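Local structure of NADH oxidase (Thermus thermophilus, 6RVB) at residues 245-256 / 261-272. The protein is an FAD-dependent oxidoreductase that uses NADH, probably to reduce coenzyme A disulfide. Numbering follows the deposited sequence.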
# COMPACT_ATOMS: atom_id res chain seq x y z
N PRO A 245 25.18 -17.86 -4.16
CA PRO A 245 25.66 -17.13 -5.34
C PRO A 245 26.71 -17.83 -6.18
O PRO A 245 27.50 -18.64 -5.69
CB PRO A 245 26.29 -15.91 -4.74
CG PRO A 245 26.76 -16.39 -3.45
CD PRO A 245 25.79 -17.38 -2.93
N ASN A 246 26.69 -17.51 -7.47
CA ASN A 246 27.67 -17.96 -8.45
C ASN A 246 28.99 -17.22 -8.52
O ASN A 246 29.31 -16.56 -9.50
CB ASN A 246 27.02 -17.98 -9.78
CG ASN A 246 26.22 -19.16 -9.94
OD1 ASN A 246 26.62 -20.23 -9.49
ND2 ASN A 246 25.07 -19.01 -10.55
N THR A 247 29.80 -17.39 -7.52
CA THR A 247 30.95 -16.58 -7.44
C THR A 247 32.15 -17.27 -8.06
O THR A 247 33.24 -16.80 -7.92
CB THR A 247 31.23 -16.24 -5.97
OG1 THR A 247 31.81 -17.37 -5.32
CG2 THR A 247 29.96 -15.93 -5.23
N GLU A 248 31.97 -18.36 -8.77
CA GLU A 248 33.14 -19.18 -9.06
C GLU A 248 34.15 -18.50 -10.06
O GLU A 248 35.40 -18.35 -9.79
CB GLU A 248 32.59 -20.53 -9.51
CG GLU A 248 33.57 -21.67 -9.77
CD GLU A 248 32.83 -22.83 -10.51
OE1 GLU A 248 31.62 -23.08 -10.18
OE2 GLU A 248 33.43 -23.47 -11.43
N LEU A 249 33.59 -18.01 -11.17
CA LEU A 249 34.40 -17.32 -12.15
C LEU A 249 35.04 -16.12 -11.58
O LEU A 249 36.18 -15.84 -11.82
CB LEU A 249 33.54 -16.89 -13.29
CG LEU A 249 34.12 -16.04 -14.35
CD1 LEU A 249 34.99 -16.87 -15.20
CD2 LEU A 249 33.00 -15.46 -15.22
N ALA A 250 34.28 -15.38 -10.81
CA ALA A 250 34.77 -14.20 -10.15
C ALA A 250 35.92 -14.45 -9.24
O ALA A 250 36.75 -13.59 -9.11
CB ALA A 250 33.69 -13.61 -9.40
N GLN A 251 35.96 -15.59 -8.56
CA GLN A 251 37.08 -15.80 -7.66
C GLN A 251 38.32 -16.13 -8.45
O GLN A 251 39.44 -15.76 -8.04
CB GLN A 251 36.83 -16.92 -6.73
CG GLN A 251 36.06 -16.51 -5.54
CD GLN A 251 35.71 -17.76 -4.66
OE1 GLN A 251 34.71 -18.59 -4.91
NE2 GLN A 251 36.54 -17.90 -3.62
N ALA A 252 38.12 -16.83 -9.57
CA ALA A 252 39.26 -17.21 -10.38
C ALA A 252 39.99 -15.97 -10.75
O ALA A 252 41.20 -15.94 -10.70
CB ALA A 252 38.80 -17.88 -11.60
N MET A 253 39.25 -14.93 -11.11
CA MET A 253 39.88 -13.73 -11.62
C MET A 253 40.34 -12.83 -10.53
O MET A 253 40.91 -11.80 -10.80
CB MET A 253 38.98 -13.03 -12.62
CG MET A 253 37.74 -12.53 -12.10
SD MET A 253 36.93 -11.52 -13.34
CE MET A 253 37.83 -9.99 -13.28
N GLY A 254 40.11 -13.24 -9.28
CA GLY A 254 40.54 -12.48 -8.11
C GLY A 254 39.74 -11.30 -7.64
O GLY A 254 40.30 -10.35 -7.06
N VAL A 255 38.44 -11.34 -7.92
CA VAL A 255 37.44 -10.46 -7.31
C VAL A 255 37.20 -10.85 -5.81
O VAL A 255 37.13 -12.01 -5.49
CB VAL A 255 36.12 -10.58 -8.08
CG1 VAL A 255 35.00 -9.92 -7.35
CG2 VAL A 255 36.26 -10.04 -9.45
N ALA A 256 37.13 -9.91 -4.90
CA ALA A 256 36.85 -10.22 -3.51
C ALA A 256 35.44 -10.56 -3.20
O ALA A 256 34.52 -9.95 -3.70
CB ALA A 256 37.23 -9.15 -2.69
N GLY A 261 29.51 -14.16 1.31
CA GLY A 261 29.78 -15.11 0.26
C GLY A 261 29.52 -14.63 -1.14
O GLY A 261 30.01 -15.23 -2.14
N ALA A 262 28.74 -13.56 -1.20
CA ALA A 262 28.45 -12.91 -2.43
C ALA A 262 29.60 -11.95 -2.77
O ALA A 262 30.45 -11.67 -1.91
CB ALA A 262 27.21 -12.22 -2.29
N ILE A 263 29.68 -11.48 -4.02
CA ILE A 263 30.73 -10.53 -4.41
C ILE A 263 30.52 -9.25 -3.67
O ILE A 263 29.41 -8.81 -3.54
CB ILE A 263 30.68 -10.21 -5.89
CG1 ILE A 263 31.18 -11.36 -6.73
CG2 ILE A 263 31.48 -9.01 -6.18
CD1 ILE A 263 30.84 -11.27 -8.10
N ALA A 264 31.60 -8.65 -3.16
CA ALA A 264 31.58 -7.37 -2.44
C ALA A 264 31.47 -6.19 -3.37
O ALA A 264 32.00 -6.24 -4.45
CB ALA A 264 32.77 -7.26 -1.70
N THR A 265 30.78 -5.13 -2.98
CA THR A 265 30.60 -3.96 -3.87
C THR A 265 30.52 -2.65 -3.10
O THR A 265 30.20 -2.67 -1.93
CB THR A 265 29.32 -4.04 -4.83
OG1 THR A 265 28.10 -3.76 -4.12
CG2 THR A 265 29.24 -5.36 -5.48
N ASP A 266 30.80 -1.54 -3.77
CA ASP A 266 30.53 -0.22 -3.24
C ASP A 266 29.24 0.39 -3.76
O ASP A 266 28.50 -0.29 -4.44
CB ASP A 266 31.70 0.71 -3.44
CG ASP A 266 32.03 0.97 -4.86
OD1 ASP A 266 31.26 0.62 -5.73
OD2 ASP A 266 33.08 1.59 -5.10
N GLU A 267 28.97 1.65 -3.44
CA GLU A 267 27.72 2.26 -3.86
C GLU A 267 27.72 2.44 -5.37
O GLU A 267 26.78 2.95 -5.93
CB GLU A 267 27.46 3.60 -3.16
CG GLU A 267 27.50 3.66 -1.66
CD GLU A 267 27.18 5.05 -1.11
OE1 GLU A 267 26.99 5.15 0.11
OE2 GLU A 267 27.09 6.05 -1.87
N ARG A 268 28.77 2.07 -6.06
CA ARG A 268 28.78 2.30 -7.49
C ARG A 268 28.85 0.99 -8.16
O ARG A 268 29.10 0.92 -9.37
CB ARG A 268 29.97 3.11 -7.93
CG ARG A 268 29.64 4.32 -8.52
CD ARG A 268 30.29 5.40 -7.80
NE ARG A 268 31.61 5.73 -8.33
CZ ARG A 268 32.76 5.48 -7.71
NH1 ARG A 268 32.77 4.86 -6.48
NH2 ARG A 268 33.88 5.88 -8.33
N MET A 269 28.61 -0.05 -7.37
CA MET A 269 28.62 -1.41 -7.84
C MET A 269 30.02 -1.90 -8.27
O MET A 269 30.15 -2.85 -8.99
CB MET A 269 27.54 -1.56 -8.91
CG MET A 269 26.15 -1.22 -8.35
SD MET A 269 25.66 -2.43 -7.19
CE MET A 269 25.96 -1.48 -5.76
N ARG A 270 31.08 -1.25 -7.81
CA ARG A 270 32.40 -1.64 -8.18
C ARG A 270 33.02 -2.69 -7.32
O ARG A 270 32.90 -2.66 -6.13
CB ARG A 270 33.31 -0.46 -8.14
CG ARG A 270 34.64 -0.71 -9.12
CD ARG A 270 35.35 0.63 -9.78
NE ARG A 270 35.88 1.53 -8.73
CZ ARG A 270 35.11 2.27 -7.98
NH1 ARG A 270 33.84 2.23 -8.21
NH2 ARG A 270 35.60 3.01 -7.02
N THR A 271 33.70 -3.65 -7.92
CA THR A 271 34.43 -4.63 -7.15
C THR A 271 35.78 -4.11 -6.78
O THR A 271 36.12 -2.96 -7.01
CB THR A 271 34.60 -5.94 -7.89
OG1 THR A 271 35.41 -5.76 -9.05
CG2 THR A 271 33.30 -6.41 -8.37
N ASN A 272 36.59 -4.98 -6.20
CA ASN A 272 37.91 -4.59 -5.81
C ASN A 272 38.82 -4.37 -7.01
O ASN A 272 39.87 -3.86 -6.87
CB ASN A 272 38.51 -5.64 -4.90
CG ASN A 272 38.66 -6.97 -5.60
OD1 ASN A 272 39.73 -7.44 -5.87
ND2 ASN A 272 37.55 -7.54 -5.95
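Gly261 meets the ring of Pro245 and the methyl of Thr247 through its carbonyl: its O lies 3.7 Å from Pro245 CG. Its positive phi of 107° would press a beta-carbon against the preceding carbonyl, so glycine suits the place. Ala262 is small enough for Pro245 CG to come within 4.0 Å of Ala262 CA.

Ile263 is the hydrophobic centre, and its branches divide the work. CD1 reaches the helix, 3.9 Å from Ala250 CB, where a methyl leaves room for it. With chi1 at -74°, CG1 lies beside the backbone N and CG2 is anti to it, turned to Val255, whose CG1 lies 3.8 Å from Ile263 CG2. Cut back to an alanine, the position would have neither branch, which would probably leave a gap between Ala250 and Val255 and the short helix less firmly packed on this loop.

Ala264 supplies the backbone link: its N donates to Ala256 O over 3.2 Å, nearly straight at 174°. Farther on, Asp266 to Met269 form a type I turn; Asp266 OD1 accepts from Arg270 N above the carboxylate plane, while OD2 forms salt bridges with Arg268 and Arg270. Thr271 then brings CG2 to 4.0 Å from Val255 CG1, and its hydroxyl bonds to Val276 O. Asn272 packs beside Ala256.

Gly254, with positive phi, ends helix 248-252 in a Schellman motif and sends Val255 inward. The two segments pack on the parallel sheet near the FAD site, Pro245 lying about 5 Å, side chain to side chain, from FAD-binding Ala115: Ala250 and Val255 rest on Leu111 of strand 108-111, while Ile263 and Thr271 touch Ala278 of the neighbouring parallel strand 276-278.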